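Local coordinates for protein succinate-semialdehyde dehydrogenase (Synechococcus sp., PDB 4ITA) that probably oxidises succinic semialdehyde to succinate, using a nicotinamide cofactor, as a member of the aldehyde dehydrogenase family with a Rossmann-fold cofactor domain, at residues 194-199 with 218-223. Sequence-based numbering, arbitrary orientation.
Sequences QVIKDP and SLAGQE. With EDO (1,2-ethanediol), chain N; EDO (1,2-ethanediol), chain P.
The carboxylate of Glu223 presents one face to the aliphatic stem of Lys197. Lys197 CG sits almost squarely above that plane, 3.9 Å from Glu223 OE2, and CE lies on the same side but out beyond OE2. Because the lysine chain runs out extended (chi2 -178°), it carries NZ past the carboxylate, leaving Lys197 NZ and Glu223 OE2 5.2 Å apart; NZ instead makes a salt bridge with Glu193. The glutamate is bent at its second torsion (chi2 -59°), which turns its carboxylate toward the lysine stem, while OE1 forms a salt bridge with Arg432 of the second subunit. A water donates to Lys197 O at 2.8 Å and, weakly, to Glu223 OE1.

The other flat group is the Gln194 amide. One ethanediol hydroxyl lies over its face, O1 bonding weakly to Gln194 OE1 at 3.2 Å, and NE2 donates to Pro24 O. Alanine in place of Gln194 would take away this amide and is likely to leave Pro24 O without that donor.

Next to the lysine and glutamate, the helices meet through Ile196. Its CG2 rests on the backbone of helix 210-222, 3.7 Å from Ala220 N, and CD1 reaches Leu219 CB at 4.0 Å, the two side chains crossing at about a right angle. Ile196 also packs on Leu127 of strand 115-129, while the side chain of Leu219 is about 6 Å from the bound NADPH. The helices come just before and after strand 201-207 in the chain, in the Rossmann-type cofactor domain. No direct hydrogen bond or salt bridge joins the segments: apolar contact does, with one water bridging weakly on the glutamate side, and the charges of Lys197 and Glu223 probably attract only modestly, each being matched more closely elsewhere.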
loop_
_atom_site.group_PDB
_atom_site.type_symbol
_atom_site.label_atom_id
_atom_site.label_comp_id
_atom_site.label_asym_id
_atom_site.label_seq_id
_atom_site.Cartn_x
_atom_site.Cartn_y
_atom_site.Cartn_z
ATOM N N GLN A 194 -11.092 -17.472 3.422
ATOM C CA GLN A 194 -11.822 -17.771 2.189
ATOM C C GLN A 194 -12.068 -16.508 1.369
ATOM O O GLN A 194 -11.918 -16.502 0.146
ATOM C CB GLN A 194 -13.170 -18.423 2.499
ATOM C CG GLN A 194 -14.015 -18.664 1.252
ATOM C CD GLN A 194 -15.413 -19.144 1.562
ATOM O OE1 GLN A 194 -15.728 -19.480 2.701
ATOM N NE2 GLN A 194 -16.269 -19.159 0.548
ATOM N N VAL A 195 -12.442 -15.431 2.050
ATOM C CA VAL A 195 -12.737 -14.179 1.366
ATOM C C VAL A 195 -11.475 -13.602 0.710
ATOM O O VAL A 195 -11.481 -13.257 -0.471
ATOM C CB VAL A 195 -13.390 -13.172 2.311
ATOM C CG1 VAL A 195 -13.791 -11.925 1.538
ATOM C CG2 VAL A 195 -14.626 -13.787 2.955
ATOM N N ILE A 196 -10.386 -13.523 1.467
ATOM C CA ILE A 196 -9.128 -13.002 0.922
ATOM C C ILE A 196 -8.628 -13.817 -0.273
ATOM O O ILE A 196 -8.072 -13.262 -1.231
ATOM C CB ILE A 196 -8.025 -12.969 2.005
ATOM C CG1 ILE A 196 -8.414 -12.023 3.139
ATOM C CG2 ILE A 196 -6.666 -12.582 1.402
ATOM C CD1 ILE A 196 -7.542 -12.155 4.365
ATOM N N LYS A 197 -8.831 -15.133 -0.219
ATOM C CA LYS A 197 -8.349 -16.016 -1.279
ATOM C C LYS A 197 -9.273 -16.079 -2.489
ATOM O O LYS A 197 -8.908 -16.657 -3.518
ATOM C CB LYS A 197 -8.119 -17.436 -0.743
ATOM C CG LYS A 197 -6.858 -17.551 0.092
ATOM C CD LYS A 197 -6.624 -18.972 0.568
ATOM C CE LYS A 197 -5.226 -19.122 1.133
ATOM N NZ LYS A 197 -5.009 -20.489 1.682
ATOM N N ASP A 198 -10.465 -15.495 -2.390
ATOM C CA ASP A 198 -11.399 -15.553 -3.510
ATOM C C ASP A 198 -10.895 -14.652 -4.632
ATOM O O ASP A 198 -10.543 -13.503 -4.389
ATOM C CB ASP A 198 -12.792 -15.123 -3.074
ATOM C CG ASP A 198 -13.825 -15.360 -4.156
ATOM O OD1 ASP A 198 -13.935 -14.523 -5.074
ATOM O OD2 ASP A 198 -14.511 -16.402 -4.096
ATOM N N PRO A 199 -10.860 -15.170 -5.870
ATOM C CA PRO A 199 -10.276 -14.379 -6.962
ATOM C C PRO A 199 -11.026 -13.082 -7.265
ATOM O O PRO A 199 -10.437 -12.163 -7.836
ATOM C CB PRO A 199 -10.342 -15.327 -8.166
ATOM C CG PRO A 199 -11.323 -16.387 -7.784
ATOM C CD PRO A 199 -11.220 -16.531 -6.300
ATOM N N SER A 218 -0.719 -10.907 5.789
ATOM C CA SER A 218 0.110 -12.009 5.296
ATOM C C SER A 218 -0.638 -12.813 4.234
ATOM O O SER A 218 -0.070 -13.156 3.190
ATOM C CB SER A 218 0.622 -12.891 6.441
ATOM O OG SER A 218 -0.431 -13.527 7.139
ATOM N N LEU A 219 -1.922 -13.073 4.478
ATOM C CA LEU A 219 -2.756 -13.792 3.511
ATOM C C LEU A 219 -2.934 -13.001 2.220
ATOM O O LEU A 219 -2.814 -13.556 1.122
ATOM C CB LEU A 219 -4.128 -14.136 4.113
ATOM C CG LEU A 219 -4.160 -15.227 5.194
ATOM C CD1 LEU A 219 -5.525 -15.253 5.871
ATOM C CD2 LEU A 219 -3.811 -16.602 4.628
ATOM N N ALA A 220 -3.222 -11.707 2.343
ATOM C CA ALA A 220 -3.391 -10.854 1.171
ATOM C C ALA A 220 -2.096 -10.750 0.375
ATOM O O ALA A 220 -2.114 -10.747 -0.860
ATOM C CB ALA A 220 -3.874 -9.477 1.583
ATOM N N GLY A 221 -0.968 -10.675 1.078
ATOM C CA GLY A 221 0.325 -10.619 0.418
ATOM C C GLY A 221 0.584 -11.841 -0.441
ATOM O O GLY A 221 1.051 -11.722 -1.577
ATOM N N GLN A 222 0.252 -13.019 0.084
ATOM C CA GLN A 222 0.392 -14.252 -0.679
ATOM C C GLN A 222 -0.440 -14.216 -1.961
ATOM O O GLN A 222 -0.049 -14.789 -2.981
ATOM C CB GLN A 222 -0.016 -15.448 0.174
ATOM C CG GLN A 222 0.062 -16.783 -0.545
ATOM C CD GLN A 222 1.479 -17.157 -0.952
ATOM O OE1 GLN A 222 2.435 -16.846 -0.246
ATOM N NE2 GLN A 222 1.614 -17.833 -2.090
ATOM N N GLU A 223 -1.582 -13.527 -1.908
ATOM C CA GLU A 223 -2.482 -13.428 -3.055
ATOM C C GLU A 223 -2.237 -12.201 -3.935
ATOM O O GLU A 223 -3.015 -11.939 -4.853
ATOM C CB GLU A 223 -3.939 -13.428 -2.578
ATOM C CG GLU A 223 -4.314 -14.620 -1.705
ATOM C CD GLU A 223 -4.107 -15.941 -2.408
ATOM O OE1 GLU A 223 -4.492 -16.048 -3.586
ATOM O OE2 GLU A 223 -3.551 -16.868 -1.784
HETATM C C1 EDO N . -13.691 -22.425 4.006
HETATM O O1 EDO N . -13.814 -22.082 2.626
HETATM C C2 EDO N . -12.217 -22.653 4.316
HETATM O O2 EDO N . -11.444 -21.451 4.143
HETATM C C1 EDO P . 3.946 -20.272 -3.787
HETATM O O1 EDO P . 3.867 -18.842 -3.859
HETATM C C2 EDO P . 4.950 -20.771 -4.817
HETATM O O2 EDO P . 4.446 -20.498 -6.129
HETATM O O HOH W 1 -7.271 -14.924 -4.973
#